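Acetylornithine aminotransferase (PDB 2EH6) catalyses the pyridoxal-phosphate-dependent transfer of an amino group from N2-acetyl-L-ornithine to 2-oxoglutarate, a step of arginine biosynthesis. Local coordinates at residues Asn160-Val165 / Glu192-Lys197; Lys119-Glu124 / Glu171-Ile176. All blocks are in the same frame, centred on the assembly; numbering follows the deposited sequence.

Interaction 1 (Asn160-Val165 / Glu192-Lys197); sequences NDIDSV and EDFLSK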
loop_
_atom_site.group_PDB
_atom_site.type_symbol
_atom_site.label_atom_id
_atom_site.label_comp_id
_atom_site.label_asym_id
_atom_site.label_seq_id
_atom_site.Cartn_x
_atom_site.Cartn_y
_atom_site.Cartn_z
ATOM N N ASN A 160 -22.489 15.105 -12.468
ATOM C CA ASN A 160 -23.238 15.818 -13.500
ATOM C C ASN A 160 -24.363 16.677 -12.933
ATOM O O ASN A 160 -25.307 17.026 -13.641
ATOM C CB ASN A 160 -23.800 14.839 -14.532
ATOM C CG ASN A 160 -22.711 14.072 -15.248
ATOM O OD1 ASN A 160 -21.659 14.626 -15.571
ATOM N ND2 ASN A 160 -22.958 12.796 -15.510
ATOM N N ASP A 161 -24.252 17.008 -11.651
ATOM C CA ASP A 161 -25.230 17.843 -10.963
ATOM C C ASP A 161 -24.409 18.935 -10.292
ATOM O O ASP A 161 -24.033 18.817 -9.127
ATOM C CB ASP A 161 -25.977 17.025 -9.906
ATOM C CG ASP A 161 -27.072 17.818 -9.219
ATOM O OD1 ASP A 161 -27.055 19.064 -9.316
ATOM O OD2 ASP A 161 -27.944 17.196 -8.572
ATOM N N ILE A 162 -24.128 19.997 -11.039
ATOM C CA ILE A 162 -23.310 21.090 -10.535
ATOM C C ILE A 162 -23.917 21.813 -9.336
ATOM O O ILE A 162 -23.193 22.357 -8.504
ATOM C CB ILE A 162 -23.009 22.110 -11.660
ATOM C CG1 ILE A 162 -21.724 22.873 -11.340
ATOM C CG2 ILE A 162 -24.173 23.077 -11.822
ATOM C CD1 ILE A 162 -20.493 21.987 -11.284
ATOM N N ASP A 163 -25.243 21.814 -9.242
ATOM C CA ASP A 163 -25.911 22.477 -8.131
ATOM C C ASP A 163 -25.657 21.743 -6.819
ATOM O O ASP A 163 -25.550 22.372 -5.767
ATOM C CB ASP A 163 -27.419 22.592 -8.392
ATOM C CG ASP A 163 -27.749 23.589 -9.498
ATOM O OD1 ASP A 163 -27.222 24.721 -9.454
ATOM O OD2 ASP A 163 -28.535 23.247 -10.405
ATOM N N SER A 164 -25.552 20.417 -6.881
ATOM C CA SER A 164 -25.301 19.629 -5.676
ATOM C C SER A 164 -23.923 19.975 -5.125
ATOM O O SER A 164 -23.668 19.823 -3.930
ATOM C CB SER A 164 -25.377 18.123 -5.974
ATOM O OG SER A 164 -24.316 17.705 -6.814
ATOM N N VAL A 165 -23.038 20.442 -6.001
ATOM C CA VAL A 165 -21.695 20.827 -5.589
ATOM C C VAL A 165 -21.753 22.162 -4.839
ATOM O O VAL A 165 -21.142 22.316 -3.783
ATOM C CB VAL A 165 -20.748 20.966 -6.806
ATOM C CG1 VAL A 165 -19.355 21.357 -6.342
ATOM C CG2 VAL A 165 -20.696 19.655 -7.579
ATOM N N GLU A 192 -18.833 16.566 -20.257
ATOM C CA GLU A 192 -17.852 17.597 -20.559
ATOM C C GLU A 192 -18.338 18.914 -19.960
ATOM O O GLU A 192 -17.555 19.691 -19.415
ATOM C CB GLU A 192 -17.677 17.744 -22.070
ATOM C CG GLU A 192 -16.587 18.728 -22.460
ATOM C CD GLU A 192 -16.334 18.756 -23.955
ATOM O OE1 GLU A 192 -17.279 19.060 -24.716
ATOM O OE2 GLU A 192 -15.188 18.475 -24.369
ATOM N N ASP A 193 -19.640 19.153 -20.060
ATOM C CA ASP A 193 -20.226 20.369 -19.521
ATOM C C ASP A 193 -19.991 20.429 -18.017
ATOM O O ASP A 193 -19.537 21.445 -17.491
ATOM C CB ASP A 193 -21.728 20.406 -19.807
ATOM C CG ASP A 193 -22.396 21.645 -19.240
ATOM O OD1 ASP A 193 -21.941 22.763 -19.567
ATOM O OD2 ASP A 193 -23.372 21.502 -18.470
ATOM N N PHE A 194 -20.300 19.330 -17.333
ATOM C CA PHE A 194 -20.128 19.250 -15.888
ATOM C C PHE A 194 -18.680 19.483 -15.472
ATOM O O PHE A 194 -18.410 20.273 -14.567
ATOM C CB PHE A 194 -20.590 17.884 -15.371
ATOM C CG PHE A 194 -20.441 17.718 -13.885
ATOM C CD1 PHE A 194 -21.204 18.481 -13.007
ATOM C CD2 PHE A 194 -19.530 16.804 -13.361
ATOM C CE1 PHE A 194 -21.063 18.338 -11.626
ATOM C CE2 PHE A 194 -19.381 16.652 -11.987
ATOM C CZ PHE A 194 -20.148 17.419 -11.116
ATOM N N LEU A 195 -17.749 18.792 -16.124
ATOM C CA LEU A 195 -16.333 18.939 -15.798
ATOM C C LEU A 195 -15.848 20.362 -16.051
ATOM O O LEU A 195 -14.979 20.868 -15.335
ATOM C CB LEU A 195 -15.491 17.947 -16.609
ATOM C CG LEU A 195 -15.734 16.469 -16.283
ATOM C CD1 LEU A 195 -14.855 15.602 -17.163
ATOM C CD2 LEU A 195 -15.440 16.206 -14.809
ATOM N N SER A 196 -16.408 21.000 -17.074
ATOM C CA SER A 196 -16.050 22.372 -17.411
ATOM C C SER A 196 -16.438 23.291 -16.259
ATOM O O SER A 196 -15.622 24.068 -15.766
ATOM C CB SER A 196 -16.780 22.809 -18.681
ATOM O OG SER A 196 -16.615 24.200 -18.903
ATOM N N LYS A 197 -17.690 23.188 -15.830
ATOM C CA LYS A 197 -18.191 24.006 -14.738
ATOM C C LYS A 197 -17.456 23.706 -13.442
ATOM O O LYS A 197 -17.165 24.616 -12.665
ATOM C CB LYS A 197 -19.689 23.773 -14.546
ATOM C CG LYS A 197 -20.546 24.242 -15.710
ATOM C CD LYS A 197 -22.014 23.935 -15.456
ATOM C CE LYS A 197 -22.890 24.359 -16.627
ATOM N NZ LYS A 197 -24.309 23.965 -16.402
#
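F194 lays one face of its ring against the backbone of N160, whose N sits 3.3 Å above the ring plane and over its centre. With CG anti to the backbone N (chi1 180°), the phenylalanine sends its ring toward 160-165. The N160 amide plane is turned 84° from the ring, and OD1 comes in at its root, 3.4 Å from F194 CB. Asparagine suits the spot because its amide both accepts, OD1 from S191 N, and donates, ND2 to E189 O, which holds it to the residues leading into helix 192-205.

Apolar contacts complete the surroundings of the ring. I162 CD1 comes in off the plane, from the side away from N160, 3.7 Å from F194 CE1; the same methyl lies 3.8 Å from K197 CB. V165 CG2 touches more loosely at the edge, 4.2 Å from F194 CZ. Helix 192-205 and the short helix 162-166 thus meet on one side of the large mixed sheet of this class-III aminotransferase, where V165 rests on I176 and F194 on I178. Were F194 an alanine, the N160 backbone would probably lose the ring face it rests on, and the I162 and V165 methyls their aromatic partner.

No hydrogen bond joins the two segments directly. D161 is the N-cap of the short helix, its OD1 met from above the carboxylate plane by S164 N. S164 OG donates to D161 O at 2.6 Å and is also bonded to K158 N. K197 NZ forms a weak salt bridge, 3.3 Å long, with D193 OD2.

Interaction 2 (Lys119-Glu124 / Glu171-Ile176); sequences KFISFE and EETAGI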
loop_
_atom_site.group_PDB
_atom_site.type_symbol
_atom_site.label_atom_id
_atom_site.label_comp_id
_atom_site.label_asym_id
_atom_site.label_seq_id
_atom_site.Cartn_x
_atom_site.Cartn_y
_atom_site.Cartn_z
ATOM N N LYS A 119 -12.147 20.644 4.422
ATOM C CA LYS A 119 -13.236 19.794 3.958
ATOM C C LYS A 119 -13.051 19.384 2.503
ATOM O O LYS A 119 -12.336 20.030 1.742
ATOM C CB LYS A 119 -14.580 20.513 4.098
ATOM C CG LYS A 119 -14.931 20.937 5.514
ATOM C CD LYS A 119 -16.320 21.570 5.558
ATOM C CE LYS A 119 -16.657 22.056 6.959
ATOM N NZ LYS A 119 -18.021 22.647 7.009
ATOM N N PHE A 120 -13.714 18.304 2.124
ATOM C CA PHE A 120 -13.631 17.811 0.760
ATOM C C PHE A 120 -15.004 17.424 0.275
ATOM O O PHE A 120 -15.842 16.947 1.044
ATOM C CB PHE A 120 -12.719 16.582 0.684
ATOM C CG PHE A 120 -11.282 16.875 0.961
ATOM C CD1 PHE A 120 -10.441 17.317 -0.051
ATOM C CD2 PHE A 120 -10.770 16.727 2.243
ATOM C CE1 PHE A 120 -9.104 17.608 0.210
ATOM C CE2 PHE A 120 -9.442 17.016 2.514
ATOM C CZ PHE A 120 -8.605 17.457 1.496
ATOM N N ILE A 121 -15.230 17.650 -1.008
ATOM C CA ILE A 121 -16.478 17.283 -1.639
ATOM C C ILE A 121 -16.123 16.189 -2.634
ATOM O O ILE A 121 -15.284 16.396 -3.506
ATOM C CB ILE A 121 -17.096 18.459 -2.421
ATOM C CG1 ILE A 121 -17.516 19.570 -1.452
ATOM C CG2 ILE A 121 -18.290 17.964 -3.244
ATOM C CD1 ILE A 121 -18.082 20.804 -2.140
ATOM N N SER A 122 -16.727 15.019 -2.480
ATOM C CA SER A 122 -16.488 13.931 -3.417
ATOM C C SER A 122 -17.861 13.605 -3.990
ATOM O O SER A 122 -18.817 14.339 -3.744
ATOM C CB SER A 122 -15.864 12.714 -2.722
ATOM O OG SER A 122 -16.701 12.209 -1.702
ATOM N N PHE A 123 -17.977 12.512 -4.733
ATOM C CA PHE A 123 -19.256 12.187 -5.345
ATOM C C PHE A 123 -19.859 10.834 -5.007
ATOM O O PHE A 123 -19.155 9.892 -4.638
ATOM C CB PHE A 123 -19.121 12.322 -6.861
ATOM C CG PHE A 123 -18.861 13.727 -7.313
ATOM C CD1 PHE A 123 -19.917 14.603 -7.546
ATOM C CD2 PHE A 123 -17.561 14.189 -7.470
ATOM C CE1 PHE A 123 -19.682 15.924 -7.928
ATOM C CE2 PHE A 123 -17.316 15.508 -7.851
ATOM C CZ PHE A 123 -18.382 16.375 -8.080
ATOM N N GLU A 124 -21.181 10.761 -5.130
ATOM C CA GLU A 124 -21.913 9.531 -4.883
ATOM C C GLU A 124 -21.470 8.517 -5.933
ATOM O O GLU A 124 -21.181 8.887 -7.072
ATOM C CB GLU A 124 -23.420 9.782 -5.000
ATOM C CG GLU A 124 -24.054 10.339 -3.729
ATOM C CD GLU A 124 -25.514 10.716 -3.909
ATOM O OE1 GLU A 124 -26.208 10.065 -4.720
ATOM O OE2 GLU A 124 -25.971 11.658 -3.230
ATOM N N GLU A 171 -16.343 28.186 2.391
ATOM C CA GLU A 171 -14.979 28.714 2.459
ATOM C C GLU A 171 -13.997 27.786 3.205
ATOM O O GLU A 171 -12.798 28.018 3.261
ATOM C CB GLU A 171 -15.015 30.107 3.102
ATOM C CG GLU A 171 -15.613 30.103 4.510
ATOM C CD GLU A 171 -17.108 29.910 4.419
ATOM O OE1 GLU A 171 -17.740 30.580 3.611
ATOM O OE2 GLU A 171 -17.637 29.103 5.179
ATOM N N GLU A 172 -14.543 26.715 3.816
ATOM C CA GLU A 172 -13.665 25.766 4.512
ATOM C C GLU A 172 -13.368 24.529 3.650
ATOM O O GLU A 172 -12.745 23.565 4.074
ATOM C CB GLU A 172 -14.340 25.342 5.820
ATOM C CG GLU A 172 -14.343 26.454 6.875
ATOM C CD GLU A 172 -14.963 25.938 8.155
ATOM O OE1 GLU A 172 -14.416 25.011 8.738
ATOM O OE2 GLU A 172 -15.968 26.501 8.588
ATOM N N THR A 173 -13.875 24.569 2.401
ATOM C CA THR A 173 -13.621 23.469 1.474
ATOM C C THR A 173 -12.202 23.531 0.907
ATOM O O THR A 173 -11.793 24.510 0.295
ATOM C CB THR A 173 -14.629 23.559 0.325
ATOM O OG1 THR A 173 -15.956 23.512 0.857
ATOM C CG2 THR A 173 -14.439 22.379 -0.635
ATOM N N ALA A 174 -11.436 22.465 1.128
ATOM C CA ALA A 174 -10.053 22.408 0.669
ATOM C C ALA A 174 -9.952 21.930 -0.768
ATOM O O ALA A 174 -9.072 22.359 -1.513
ATOM C CB ALA A 174 -9.238 21.493 1.582
ATOM N N GLY A 175 -10.854 21.038 -1.157
ATOM C CA GLY A 175 -10.814 20.532 -2.512
ATOM C C GLY A 175 -11.970 19.640 -2.899
ATOM O O GLY A 175 -12.784 19.240 -2.063
ATOM N N ILE A 176 -12.036 19.343 -4.191
ATOM C CA ILE A 176 -13.063 18.478 -4.756
ATOM C C ILE A 176 -12.344 17.264 -5.352
ATOM O O ILE A 176 -11.366 17.419 -6.087
ATOM C CB ILE A 176 -13.852 19.213 -5.860
ATOM C CG1 ILE A 176 -14.563 20.430 -5.255
ATOM C CG2 ILE A 176 -14.855 18.268 -6.505
ATOM C CD1 ILE A 176 -15.414 21.208 -6.237
#
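With CG turned away from its own carbonyl carbon and set beside the backbone N (chi1 -67°), F120 swings its ring back over the neighbouring strand, where A174 CB lies over one face, 4.1 Å from F120 CZ. F123 takes nearly the same turn, chi1 -65°, and its CE2 meets I176 CG2 at 3.9 Å. These residues belong to two adjacent parallel strands, 119-123 and 173-178, in the seven-stranded mixed sheet of the pyridoxal-phosphate aminotransferase fold; the short strand axes run 26° apart. The F123 side chain is about 9 Å from that of D212, which is inferred to bind the cofactor.

The strands do not pair in a single register. K119 stands opposite T173, but F120 pairs with G175, so A174 is the extra residue of a beta bulge. K119 O marks the irregularity: it accepts from A174 N at 2.7 Å and, weakly, from G175 N. Before the bulge K119 N donates to E172 O; beyond it I121 N donates to G175 O. A CB at G175 would come 3.7 Å from F120 CE1, so glycine lets the ring lie on the strand, while A174 offers the ring face only a methyl.

I121 and I176 lie on the face with K119 and T173, away from F120, I121 CB 4.3 Å from I176 CG1. Branched apolar chains fit this buried place, where I121 also rests on S155 and A157; the F120 ring, on its own side, meets F154 and helix 95-112. At the N-terminal end of strand 119-123 the extended K119 chain crosses E172 obliquely, CE 4.1 Å from E172 OE1, an oxygen held by W118 NE1; K119 NZ has a long, weak ion pair with D170. Next to the isoleucine pair, I176 CA makes a CA-H...O contact of 3.3 Å to I121 O.

How the interactions relate
Along the chain, 119-124 comes first, followed by 160-165, 171-176 and 192-197, so the two interactions cross rather than nest. Interaction 2 closes a loop of 46 residues that includes strand 154-157 and helix 162-166; interaction 1 closes one of 26 that includes strand 173-178. Each loop therefore contains one partner of the other contact. Interaction 2 joins neighbouring strands within the large sheet, and interaction 1 joins two helices packed against it. They meet directly, F194 CZ lying 3.6 Å from F123 CE1 and V165 CG1 3.9 Å from I176 CD1, which ties the helical layer to the strands beneath it.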